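Side-chain contacts in gamma-hexachlorocyclohexane dehydrochlorinase (Novosphingobium barchaimii LL02, PDB 5KVB), which dehydrochlorinates the pollutant lindane (gamma-hexachlorocyclohexane), probably in two successive steps by way of pentachlorocyclohexene to a tetrachlorocyclohexadiene: residues D10-R13 with L14-A18; K33-E36 with G37-A40. All blocks are in the same frame, centred on the assembly; numbering follows the deposited sequence.

Contact 1: residues D10-R13 with L14-A18; sequences DLDR and LASRA
Ser16 folds back on Asp12, one turn earlier in the helix, and makes two bonds to the same oxygen. Ser16 N reaches Asp12 O at 2.9 Å. Ser16 OG donates to Asp12 O at 3.0 Å, from the other face of the carbonyl plane. With OG beside its own backbone N (chi1 -66°), the hydroxyl can lean back over the preceding turn. The Asp12 carboxylate is held by Arg126 instead. Three more i to i+4 backbone bonds join 10-13 to 14-18: Leu14 N to Asp10 O, Ala15 N to Leu11 O and Arg17 N to Arg13 O. This is the first part of helix 10-33, the long N-terminal helix of the SnoaL-like domain. Nonpolar side chains here face other subunits: Leu14 packs on Leu14 of the third subunit and on Ala18 of the second. Charged side chains border this interface. Arg13 NH2 forms a long salt bridge to Asp10 OD1 at 3.3 Å, in the guanidinium plane but from above the carboxylate. Arg13 and Arg17 run side by side, their guanidinium planes 79° apart. One water accepts from NH1 of both. Arg17 NH1 also pairs with Asp22 of the second subunit, which probably offsets the nearby like charge.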
# COMPACT_ATOMS: atom_id res chain seq x y z
N ASP A 10 8.92 24.42 -0.40
CA ASP A 10 8.99 22.98 -0.63
C ASP A 10 9.10 22.23 0.68
O ASP A 10 8.44 21.21 0.87
CB ASP A 10 10.16 22.62 -1.55
CG ASP A 10 9.79 22.65 -3.03
OD1 ASP A 10 8.60 22.83 -3.35
OD2 ASP A 10 10.70 22.47 -3.87
N LEU A 11 9.92 22.74 1.60
CA LEU A 11 10.13 22.06 2.88
C LEU A 11 8.82 21.99 3.66
O LEU A 11 8.44 20.92 4.13
CB LEU A 11 11.21 22.77 3.71
CG LEU A 11 11.52 22.11 5.05
CD1 LEU A 11 11.93 20.64 4.88
CD2 LEU A 11 12.60 22.89 5.81
N ASP A 12 8.11 23.10 3.77
CA ASP A 12 6.82 23.09 4.47
C ASP A 12 5.82 22.14 3.81
O ASP A 12 5.08 21.43 4.50
CB ASP A 12 6.21 24.50 4.51
CG ASP A 12 4.88 24.53 5.24
OD1 ASP A 12 4.84 24.12 6.42
OD2 ASP A 12 3.88 24.94 4.62
N ARG A 13 5.77 22.14 2.49
CA ARG A 13 4.86 21.26 1.76
C ARG A 13 5.17 19.79 2.04
O ARG A 13 4.25 18.98 2.28
CB ARG A 13 4.93 21.56 0.26
CG ARG A 13 3.88 20.85 -0.56
CD ARG A 13 3.89 21.33 -2.02
NE ARG A 13 5.22 21.19 -2.61
CZ ARG A 13 5.66 20.09 -3.21
NH1 ARG A 13 4.88 19.02 -3.30
NH2 ARG A 13 6.88 20.06 -3.72
N LEU A 14 6.45 19.43 2.02
CA LEU A 14 6.84 18.05 2.28
C LEU A 14 6.55 17.66 3.74
O LEU A 14 6.07 16.56 4.01
CB LEU A 14 8.31 17.84 1.94
CG LEU A 14 8.64 17.95 0.45
CD1 LEU A 14 10.14 17.99 0.24
CD2 LEU A 14 8.03 16.78 -0.33
N ALA A 15 6.82 18.57 4.68
CA ALA A 15 6.53 18.28 6.08
C ALA A 15 5.02 18.12 6.32
O ALA A 15 4.59 17.22 7.06
CB ALA A 15 7.10 19.39 6.97
N SER A 16 4.22 18.94 5.64
CA SER A 16 2.77 18.83 5.74
C SER A 16 2.26 17.51 5.19
O SER A 16 1.45 16.83 5.83
CB SER A 16 2.08 20.00 5.01
OG SER A 16 2.35 21.24 5.67
N ARG A 17 2.76 17.12 4.01
CA ARG A 17 2.38 15.83 3.43
C ARG A 17 2.72 14.68 4.37
O ARG A 17 1.92 13.76 4.53
CB ARG A 17 3.05 15.63 2.06
CG ARG A 17 2.48 16.54 0.96
CD ARG A 17 3.33 16.54 -0.31
NE ARG A 17 3.54 15.20 -0.87
CZ ARG A 17 3.09 14.78 -2.05
NH1 ARG A 17 2.36 15.58 -2.82
NH2 ARG A 17 3.39 13.55 -2.46
N ALA A 18 3.90 14.71 5.00
CA ALA A 18 4.28 13.64 5.93
C ALA A 18 3.35 13.58 7.14
O ALA A 18 2.93 12.50 7.56
CB ALA A 18 5.74 13.82 6.36
O HOH W 1 1.90 18.63 -3.12

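Contact 2: residues K33-E36 with G37-A40; sequences KRQE and GRLA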
# COMPACT_ATOMS: atom_id res chain seq x y z
N LYS A 33 -6.38 -1.96 15.31
CA LYS A 33 -5.72 -2.43 16.53
C LYS A 33 -6.55 -2.07 17.75
O LYS A 33 -6.20 -2.43 18.88
CB LYS A 33 -4.30 -1.84 16.64
CG LYS A 33 -3.20 -2.54 15.82
CD LYS A 33 -3.51 -2.62 14.33
CE LYS A 33 -2.31 -3.14 13.55
NZ LYS A 33 -2.72 -3.49 12.15
N ARG A 34 -7.66 -1.36 17.52
CA ARG A 34 -8.54 -0.88 18.59
C ARG A 34 -7.72 -0.10 19.64
O ARG A 34 -7.81 -0.36 20.84
CB ARG A 34 -9.33 -2.06 19.20
CG ARG A 34 -10.08 -2.85 18.13
CD ARG A 34 -11.16 -3.78 18.69
NE ARG A 34 -11.91 -4.38 17.58
CZ ARG A 34 -12.93 -5.22 17.73
NH1 ARG A 34 -13.33 -5.58 18.93
NH2 ARG A 34 -13.54 -5.70 16.65
N GLN A 35 -6.92 0.85 19.14
CA GLN A 35 -6.12 1.76 19.96
C GLN A 35 -6.84 3.10 20.10
O GLN A 35 -6.78 3.95 19.20
CB GLN A 35 -4.73 1.98 19.36
CG GLN A 35 -3.85 0.73 19.35
CD GLN A 35 -2.58 0.88 18.52
OE1 GLN A 35 -2.37 1.89 17.84
NE2 GLN A 35 -1.73 -0.14 18.57
N GLU A 36 -7.51 3.30 21.22
CA GLU A 36 -8.36 4.48 21.36
C GLU A 36 -7.56 5.77 21.41
O GLU A 36 -7.99 6.78 20.86
CB GLU A 36 -9.26 4.34 22.59
CG GLU A 36 -10.44 3.41 22.34
CD GLU A 36 -11.30 3.20 23.58
OE1 GLU A 36 -10.73 3.12 24.69
OE2 GLU A 36 -12.54 3.15 23.43
N GLY A 37 -6.38 5.74 22.02
CA GLY A 37 -5.51 6.90 22.08
C GLY A 37 -5.05 7.39 20.71
O GLY A 37 -5.13 8.58 20.40
N ARG A 38 -4.57 6.46 19.89
CA ARG A 38 -4.12 6.80 18.55
C ARG A 38 -5.29 7.34 17.72
O ARG A 38 -5.16 8.36 17.05
CB ARG A 38 -3.49 5.58 17.86
CG ARG A 38 -3.01 5.88 16.42
CD ARG A 38 -2.48 4.63 15.69
NE ARG A 38 -1.39 3.97 16.42
CZ ARG A 38 -0.10 4.21 16.24
NH1 ARG A 38 0.31 5.09 15.34
NH2 ARG A 38 0.80 3.55 16.95
N LEU A 39 -6.43 6.66 17.78
CA LEU A 39 -7.58 7.05 16.99
C LEU A 39 -8.15 8.42 17.40
O LEU A 39 -8.58 9.19 16.54
CB LEU A 39 -8.68 5.98 17.09
CG LEU A 39 -9.96 6.17 16.26
CD1 LEU A 39 -9.68 6.36 14.76
CD2 LEU A 39 -10.88 4.98 16.47
N ALA A 40 -8.14 8.72 18.69
CA ALA A 40 -8.69 9.99 19.17
C ALA A 40 -7.80 11.18 18.79
O ALA A 40 -8.30 12.29 18.61
CB ALA A 40 -8.89 9.95 20.68
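Gln35 and Arg38 lie alongside each other, pointing the same way, where a new helix starts. Arg38 NE donates to Gln35 OE1 at 2.7 Å, a short bond with an N-H...O angle of 161°. The oxygen sits at the edge of the guanidinium, in its plane, and the amide is turned 34° from that plane. The bend in the arginine chain at chi3 (-56°) brings NE round to the amide. Arg38 NH1 is taken by Asp26 of helix 10-33 in a salt bridge. Gln35 is the N-cap residue of helix 36-40. Gln35 O accepts from Leu39 N at 3.1 Å, and Glu36 O accepts from Ala40 N at 2.9 Å. Glu36 OE2 is bonded to Asn68 ND2. Leu39 turns inward onto Leu64 and Val67 of helix 59-71. The side chain of Gln35 is about 8 Å from that of Asp32, a likely active-site residue. A leucine in place of Arg38 would probably leave Gln35 OE1 without this donor and Asp26 without its cationic mate. Both backbone and side chain of Gln35 thus serve as acceptors for the first turn, and the arginine ties that turn back to Asp26 of helix 10-33.

Contact 1 and contact 2 follow one another in the chain, with centres about 25 Å apart and no touch between them. Contact 1 lies near the start of helix 10-33 and is partly buried, with strand 75-89 and two other subunits packing against it. Contact 2 lies at the surface, where the chain leaves that helix and enters helix 36-40. Both reach the third subunit. Contact 1 joins regular helical bonds to a serine hydroxyl, a salt bridge and two neighbouring arginines that share a water. Contact 2 has fewer backbone bonds, and its one arginine is shared between an amide and an aspartate. Contact 1 is away from the annotated sites; contact 2 is nearer the probable catalytic residues Asp32 and His80.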